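Local coordinates for malonyl CoA:acyl carrier protein malonyltransferase (Streptomyces coelicolor, PDB 1NM2) that probably transfers the malonyl group of malonyl-CoA to holo acyl carrier protein, making malonyl-ACP for fatty acid biosynthesis, at residues A[97-101]-A[229-233]; A[65-69]-A[102-107]; A[135-139]-A[197-201]. One frame throughout, in Å; residues are numbered along the deposited sequence.

Interaction 1 of 3, residues A[97-101]-A[229-233]. With ACY (acetic acid), chain D.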
loop_
_atom_site.group_PDB
_atom_site.type_symbol
_atom_site.label_atom_id
_atom_site.label_comp_id
_atom_site.label_asym_id
_atom_site.label_seq_id
_atom_site.Cartn_x
_atom_site.Cartn_y
_atom_site.Cartn_z
ATOM N N HIS A 97 -1.876 2.276 0.880
ATOM C CA HIS A 97 -1.321 1.561 2.022
ATOM C C HIS A 97 0.103 1.074 1.746
ATOM O O HIS A 97 0.310 0.155 0.961
ATOM C CB HIS A 97 -2.231 0.380 2.380
ATOM C CG HIS A 97 -2.061 -0.106 3.787
ATOM N ND1 HIS A 97 -0.961 -0.828 4.199
ATOM C CD2 HIS A 97 -2.836 0.060 4.884
ATOM C CE1 HIS A 97 -1.068 -1.087 5.491
ATOM N NE2 HIS A 97 -2.197 -0.558 5.930
ATOM N N SER A 98 1.069 1.710 2.401
ATOM C CA SER A 98 2.488 1.381 2.259
ATOM C C SER A 98 2.958 1.504 0.805
ATOM O O SER A 98 3.234 2.607 0.340
ATOM C CB SER A 98 2.762 -0.030 2.789
ATOM O OG SER A 98 4.153 -0.210 3.004
ATOM N N VAL A 99 3.058 0.388 0.089
ATOM C CA VAL A 99 3.489 0.445 -1.310
ATOM C C VAL A 99 2.469 1.255 -2.111
ATOM O O VAL A 99 2.810 1.899 -3.108
ATOM C CB VAL A 99 3.598 -0.963 -1.961
ATOM C CG1 VAL A 99 4.482 -1.860 -1.127
ATOM C CG2 VAL A 99 2.222 -1.572 -2.130
ATOM N N GLY A 100 1.219 1.219 -1.664
ATOM C CA GLY A 100 0.167 1.955 -2.346
ATOM C C GLY A 100 0.413 3.454 -2.344
ATOM O O GLY A 100 -0.203 4.190 -3.119
ATOM N N GLU A 101 1.306 3.915 -1.471
ATOM C CA GLU A 101 1.627 5.342 -1.395
ATOM C C GLU A 101 2.389 5.791 -2.633
ATOM O O GLU A 101 2.286 6.946 -3.053
ATOM C CB GLU A 101 2.485 5.657 -0.168
ATOM C CG GLU A 101 1.794 5.472 1.165
ATOM C CD GLU A 101 2.281 6.481 2.190
ATOM O OE1 GLU A 101 1.519 7.426 2.492
ATOM O OE2 GLU A 101 3.425 6.339 2.680
ATOM N N TYR A 229 -2.845 14.899 -1.416
ATOM C CA TYR A 229 -2.139 13.650 -1.132
ATOM C C TYR A 229 -2.086 13.399 0.381
ATOM O O TYR A 229 -1.467 14.164 1.119
ATOM C CB TYR A 229 -0.717 13.732 -1.698
ATOM C CG TYR A 229 0.098 12.473 -1.513
ATOM C CD1 TYR A 229 0.125 11.484 -2.495
ATOM C CD2 TYR A 229 0.817 12.256 -0.336
ATOM C CE1 TYR A 229 0.850 10.306 -2.309
ATOM C CE2 TYR A 229 1.536 11.086 -0.140
ATOM C CZ TYR A 229 1.548 10.117 -1.128
ATOM O OH TYR A 229 2.244 8.951 -0.919
ATOM N N VAL A 230 -2.728 12.323 0.831
ATOM C CA VAL A 230 -2.766 11.975 2.253
ATOM C C VAL A 230 -1.683 10.948 2.571
ATOM O O VAL A 230 -1.634 9.882 1.954
ATOM C CB VAL A 230 -4.149 11.400 2.640
ATOM C CG1 VAL A 230 -4.191 11.077 4.131
ATOM C CG2 VAL A 230 -5.239 12.406 2.294
ATOM N N SER A 231 -0.841 11.265 3.553
ATOM C CA SER A 231 0.288 10.412 3.941
ATOM C C SER A 231 0.117 9.435 5.111
ATOM O O SER A 231 -0.484 9.762 6.140
ATOM C CB SER A 231 1.509 11.308 4.203
ATOM O OG SER A 231 2.567 10.605 4.833
ATOM N N ASN A 232 0.690 8.240 4.939
ATOM C CA ASN A 232 0.663 7.157 5.931
ATOM C C ASN A 232 1.326 7.497 7.262
ATOM O O ASN A 232 0.970 6.943 8.299
ATOM C CB ASN A 232 1.386 5.920 5.391
ATOM C CG ASN A 232 0.553 5.118 4.428
ATOM O OD1 ASN A 232 0.992 4.077 3.953
ATOM N ND2 ASN A 232 -0.654 5.591 4.133
ATOM N N LYS A 233 2.325 8.368 7.218
ATOM C CA LYS A 233 3.064 8.743 8.420
ATOM C C LYS A 233 2.193 9.258 9.557
ATOM O O LYS A 233 2.299 8.801 10.692
ATOM C CB LYS A 233 4.114 9.807 8.071
ATOM C CG LYS A 233 4.726 10.530 9.267
ATOM C CD LYS A 233 6.149 10.084 9.526
ATOM C CE LYS A 233 6.887 11.064 10.437
ATOM N NZ LYS A 233 6.219 11.233 11.755
HETATM C C ACY D . 5.239 -3.106 2.901
HETATM O O ACY D . 5.375 -4.145 2.130
HETATM O OXT ACY D . 5.783 -1.959 2.754
HETATM C CH3 ACY D . 4.316 -3.341 4.086
HETATM O O HOH W 1 4.114 8.892 3.561
HETATM O O HOH W 2 -1.263 7.252 1.733
#
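E101 lies against N232 and Y229, and each carbon of its side chain beyond CA meets one of them. CB is 3.4 Å from Y229 OH, the hydroxyl that donates to E101 O from above the carbonyl plane. CG, anti to the carbonyl carbon (chi1 -67°), comes 3.2 Å from N232 OD1. CD stands 3.1 Å from N232 CG, and the carboxylate stacks on the amide with the planes only 3° apart. At the tip, OE1 accepts from N232 N (2.7 Å), met from above its own plane, while OE2 takes a hydrogen bond from water 1, which also reaches S231 OG. With an alanine here, N232 N would probably lose this acceptor, and the N232 side-chain amide the flat carboxylate on its face. The same amide reaches the turn: N232 OD1 accepts from S98 N at 2.8 Å, in the carbonyl plane. S98 is the serine at the centre of a GxSxG sequence in a type II' turn with positive phi, consistent with a nucleophile elbow, and its OG is hydrogen-bonded to R123 and H202. N232 ND2 binds G96 O at the end of strand 93-96, E101 packs on L248 and Q251 of helix 241-251, and N232 touches W258 and C261 of helix 258-267.

Interaction 2 of 3, residues A[65-69]-A[102-107]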
loop_
_atom_site.group_PDB
_atom_site.type_symbol
_atom_site.label_atom_id
_atom_site.label_comp_id
_atom_site.label_asym_id
_atom_site.label_seq_id
_atom_site.Cartn_x
_atom_site.Cartn_y
_atom_site.Cartn_z
ATOM N N VAL A 65 2.112 -1.822 -7.882
ATOM C CA VAL A 65 2.107 -0.455 -8.400
ATOM C C VAL A 65 1.666 -0.419 -9.865
ATOM O O VAL A 65 0.860 0.427 -10.260
ATOM C CB VAL A 65 3.502 0.207 -8.250
ATOM C CG1 VAL A 65 3.490 1.599 -8.866
ATOM C CG2 VAL A 65 3.879 0.312 -6.758
ATOM N N ALA A 66 2.185 -1.344 -10.666
ATOM C CA ALA A 66 1.818 -1.407 -12.076
ATOM C C ALA A 66 0.329 -1.692 -12.216
ATOM O O ALA A 66 -0.334 -1.147 -13.098
ATOM C CB ALA A 66 2.625 -2.488 -12.786
ATOM N N ALA A 67 -0.196 -2.553 -11.349
ATOM C CA ALA A 67 -1.618 -2.893 -11.388
ATOM C C ALA A 67 -2.477 -1.668 -11.073
ATOM O O ALA A 67 -3.490 -1.426 -11.731
ATOM C CB ALA A 67 -1.920 -4.013 -10.387
ATOM N N GLY A 68 -2.062 -0.908 -10.063
ATOM C CA GLY A 68 -2.791 0.285 -9.665
ATOM C C GLY A 68 -2.773 1.367 -10.727
ATOM O O GLY A 68 -3.805 1.985 -11.025
ATOM N N ILE A 69 -1.601 1.607 -11.303
ATOM C CA ILE A 69 -1.471 2.615 -12.347
ATOM C C ILE A 69 -2.278 2.192 -13.573
ATOM O O ILE A 69 -2.973 3.008 -14.184
ATOM C CB ILE A 69 -0.002 2.802 -12.775
ATOM C CG1 ILE A 69 0.823 3.334 -11.599
ATOM C CG2 ILE A 69 0.073 3.762 -13.951
ATOM C CD1 ILE A 69 2.307 3.387 -11.859
ATOM N N ILE A 102 3.187 4.889 -3.195
ATOM C CA ILE A 102 3.940 5.227 -4.391
ATOM C C ILE A 102 2.932 5.302 -5.529
ATOM O O ILE A 102 3.006 6.187 -6.372
ATOM C CB ILE A 102 5.030 4.166 -4.713
ATOM C CG1 ILE A 102 6.168 4.248 -3.688
ATOM C CG2 ILE A 102 5.599 4.408 -6.108
ATOM C CD1 ILE A 102 5.782 3.857 -2.279
ATOM N N THR A 103 1.975 4.378 -5.534
ATOM C CA THR A 103 0.941 4.349 -6.560
ATOM C C THR A 103 0.154 5.660 -6.529
ATOM O O THR A 103 -0.149 6.245 -7.573
ATOM C CB THR A 103 -0.027 3.172 -6.327
ATOM O OG1 THR A 103 0.727 1.959 -6.200
ATOM C CG2 THR A 103 -1.011 3.031 -7.498
ATOM N N ALA A 104 -0.162 6.117 -5.321
ATOM C CA ALA A 104 -0.911 7.353 -5.121
ATOM C C ALA A 104 -0.112 8.581 -5.554
ATOM O O ALA A 104 -0.692 9.596 -5.932
ATOM C CB ALA A 104 -1.315 7.488 -3.654
ATOM N N ALA A 105 1.214 8.493 -5.479
ATOM C CA ALA A 105 2.071 9.604 -5.884
ATOM C C ALA A 105 1.925 9.828 -7.389
ATOM O O ALA A 105 2.046 10.956 -7.879
ATOM C CB ALA A 105 3.526 9.305 -5.534
ATOM N N VAL A 106 1.680 8.745 -8.117
ATOM C CA VAL A 106 1.494 8.826 -9.558
ATOM C C VAL A 106 0.154 9.518 -9.821
ATOM O O VAL A 106 0.075 10.442 -10.633
ATOM C CB VAL A 106 1.511 7.411 -10.211
ATOM C CG1 VAL A 106 1.252 7.518 -11.713
ATOM C CG2 VAL A 106 2.863 6.738 -9.963
ATOM N N PHE A 107 -0.893 9.095 -9.116
ATOM C CA PHE A 107 -2.207 9.711 -9.289
ATOM C C PHE A 107 -2.182 11.213 -9.010
ATOM O O PHE A 107 -2.885 11.976 -9.665
ATOM C CB PHE A 107 -3.258 9.065 -8.372
ATOM C CG PHE A 107 -3.405 7.583 -8.555
ATOM C CD1 PHE A 107 -3.059 6.973 -9.762
ATOM C CD2 PHE A 107 -3.897 6.791 -7.521
ATOM C CE1 PHE A 107 -3.200 5.597 -9.931
ATOM C CE2 PHE A 107 -4.041 5.414 -7.684
ATOM C CZ PHE A 107 -3.690 4.819 -8.891
#
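T103 meets both V65 and G68 because its first torsion (chi1 -53°) places OG1 anti to the carbonyl carbon and CG2 anti to the backbone N. OG1 thereby lies alongside V65, 3.5 Å from V65 CA, as the two side chains run past one another in opposite directions. CG2 rests on the backbone of the other helix, 3.9 Å from G68 CA. A CB modelled on G68 would fall 2.6 Å from T103 CG2, a clash, so the methyl occupies the place a larger residue would need. F107 has a similar first torsion (chi1 -57°), which carries its ring edge to the same glycine: CZ is 3.5 Å from G68 O, and that oxygen lies in the ring plane, where the ring hydrogens would probably offer a slight positive charge. One face of the same ring receives T103 O, 3.5 Å above the plane and over its centre. In the alpha/beta hydrolase-like core, helix 100-107 is the one that follows the presumed nucleophile elbow, and here helix 57-75 packs along it. The short axes approach to 9.3 Å and cross at -31°, with no hydrogen bond between the segments. Further along, I69 and V106 meet at about a right angle, I69 CD1 being 3.9 Å from V106 CG2. V65 also touches L117 and V120 of helix 113-132, while T103 and F107 reach A7 and L5 of strand 3-7.

Interaction 3 of 3, residues A[135-139]-A[197-201]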
loop_
_atom_site.group_PDB
_atom_site.type_symbol
_atom_site.label_atom_id
_atom_site.label_comp_id
_atom_site.label_asym_id
_atom_site.label_seq_id
_atom_site.Cartn_x
_atom_site.Cartn_y
_atom_site.Cartn_z
ATOM N N GLU A 135 16.173 -11.817 11.603
ATOM C CA GLU A 135 15.139 -12.831 11.756
ATOM C C GLU A 135 13.996 -12.056 12.407
ATOM O O GLU A 135 13.870 -12.012 13.633
ATOM C CB GLU A 135 15.599 -13.980 12.663
ATOM C CG GLU A 135 16.525 -14.990 11.985
ATOM C CD GLU A 135 18.002 -14.680 12.186
ATOM O OE1 GLU A 135 18.464 -14.728 13.345
ATOM O OE2 GLU A 135 18.701 -14.390 11.187
ATOM N N THR A 136 13.180 -11.429 11.564
ATOM C CA THR A 136 12.061 -10.606 12.010
ATOM C C THR A 136 10.789 -10.902 11.218
ATOM O O THR A 136 10.810 -11.650 10.246
ATOM C CB THR A 136 12.386 -9.114 11.822
ATOM O OG1 THR A 136 12.638 -8.861 10.435
ATOM C CG2 THR A 136 13.614 -8.722 12.626
ATOM N N GLY A 137 9.683 -10.295 11.628
ATOM C CA GLY A 137 8.429 -10.518 10.936
ATOM C C GLY A 137 7.332 -9.590 11.417
ATOM O O GLY A 137 7.599 -8.619 12.121
ATOM N N MET A 138 6.100 -9.888 11.016
ATOM C CA MET A 138 4.931 -9.098 11.399
ATOM C C MET A 138 3.794 -10.061 11.699
ATOM O O MET A 138 3.671 -11.102 11.049
ATOM C CB MET A 138 4.493 -8.169 10.258
ATOM C CG MET A 138 5.568 -7.256 9.712
ATOM S SD MET A 138 5.008 -6.373 8.218
ATOM C CE MET A 138 4.226 -4.954 8.945
ATOM N N SER A 139 2.966 -9.712 12.677
ATOM C CA SER A 139 1.824 -10.543 13.042
ATOM C C SER A 139 0.636 -9.658 13.369
ATOM O O SER A 139 0.782 -8.639 14.039
ATOM C CB SER A 139 2.155 -11.423 14.250
ATOM O OG SER A 139 3.192 -12.340 13.950
ATOM N N VAL A 197 5.238 -12.097 5.189
ATOM C CA VAL A 197 6.225 -11.095 4.808
ATOM C C VAL A 197 7.615 -11.554 5.222
ATOM O O VAL A 197 7.765 -12.356 6.145
ATOM C CB VAL A 197 5.940 -9.725 5.473
ATOM C CG1 VAL A 197 4.587 -9.200 5.022
ATOM C CG2 VAL A 197 5.974 -9.863 6.993
ATOM N N ALA A 198 8.625 -11.014 4.548
ATOM C CA ALA A 198 10.014 -11.363 4.805
ATOM C C ALA A 198 10.568 -10.844 6.127
ATOM O O ALA A 198 11.492 -11.436 6.690
ATOM C CB ALA A 198 10.892 -10.861 3.646
ATOM N N GLY A 199 10.035 -9.733 6.623
ATOM C CA GLY A 199 10.558 -9.209 7.870
ATOM C C GLY A 199 9.713 -8.152 8.554
ATOM O O GLY A 199 8.542 -7.960 8.230
ATOM N N ALA A 200 10.325 -7.472 9.519
ATOM C CA ALA A 200 9.652 -6.433 10.277
ATOM C C ALA A 200 9.610 -5.122 9.501
ATOM O O ALA A 200 10.318 -4.171 9.833
ATOM C CB ALA A 200 10.359 -6.230 11.618
ATOM N N PHE A 201 8.782 -5.076 8.460
ATOM C CA PHE A 201 8.647 -3.863 7.663
ATOM C C PHE A 201 8.051 -2.804 8.576
ATOM O O PHE A 201 7.387 -3.135 9.558
ATOM C CB PHE A 201 7.707 -4.105 6.478
ATOM C CG PHE A 201 8.174 -5.180 5.537
ATOM C CD1 PHE A 201 7.256 -5.907 4.786
ATOM C CD2 PHE A 201 9.529 -5.456 5.384
ATOM C CE1 PHE A 201 7.680 -6.896 3.895
ATOM C CE2 PHE A 201 9.964 -6.440 4.498
ATOM C CZ PHE A 201 9.033 -7.163 3.752
HETATM O O HOH W 3 13.445 -11.736 8.612
HETATM O O HOH W 4 8.300 -12.967 8.815
#
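Strand 136-143 of the small mixed sheet and the loop that follows its neighbour, strand 189-194, make this contact; M138 pairs with L195 through the backbone, and the loop then folds back against the beginning of the strand. T136 and M138 both point toward the loop, and between them G137 and G199 pack backbone to backbone, with their CA atoms 4.0 Å apart. A CB placed on G199 would clash with T136 OG1, so the hydroxyl of T136 lies where a side chain on G199 would start. T136 OG1 sits between the backbone N and the carbonyl carbon (chi1 60°), which aims it at the loop, where it accepts from A200 N at 2.8 Å; the same hydroxyl is also hydrogen-bonded to that of T134. Its backbone takes part as well: G199 CA approaches T136 O at 3.4 Å, and the 170° angle at the hydrogen marks a nearly straight CA-H...O contact. Water 3 accepts from T136 N (3.0 Å) and donates to A198 O. A200 is the centre of an inverse gamma turn, closed by a weak bond from F201 N to G199 O, and this sharp bend brings F201 beside M138. M138 CG lies 3.4 Å from G199 O, and the V197 side chain crosses that of M138 at about a right angle, V197 CG2 lying 3.8 Å from M138 CG. The sulfur makes a Met-aromatic contact, with M138 SD 5.1 Å from the F201 ring centroid and 54° off its normal, an oblique approach. F201 in turn lies close to a bound acetate. With a single direct hydrogen bond, supplemented by water, CA-H...O and sulfur contacts, the loop is fastened to the strand without regular ladder pairing to it.

How the interactions relate
From the N terminus, helix 57-75 supplies 65-69, and interaction 2 closes the first loop when 102-107 packs on it. Interaction 1 opens inside that loop, at 97-101, and closes only at 229-233, so the two cross; they share helix 100-107 and touch, Y229 CE1 lying 3.7 Å from A105 N. Interaction 3 opens at 135-139, after interaction 2 has closed, and ends at 201, wholly within the span of interaction 1. It does not touch the others, its centre lying about 19 Å from that of interaction 1 and about 24 Å from that of interaction 2. Interactions 1 and 2 bind the helices and parallel sheet of the core, whereas interaction 3 joins the mixed sheet to its loop.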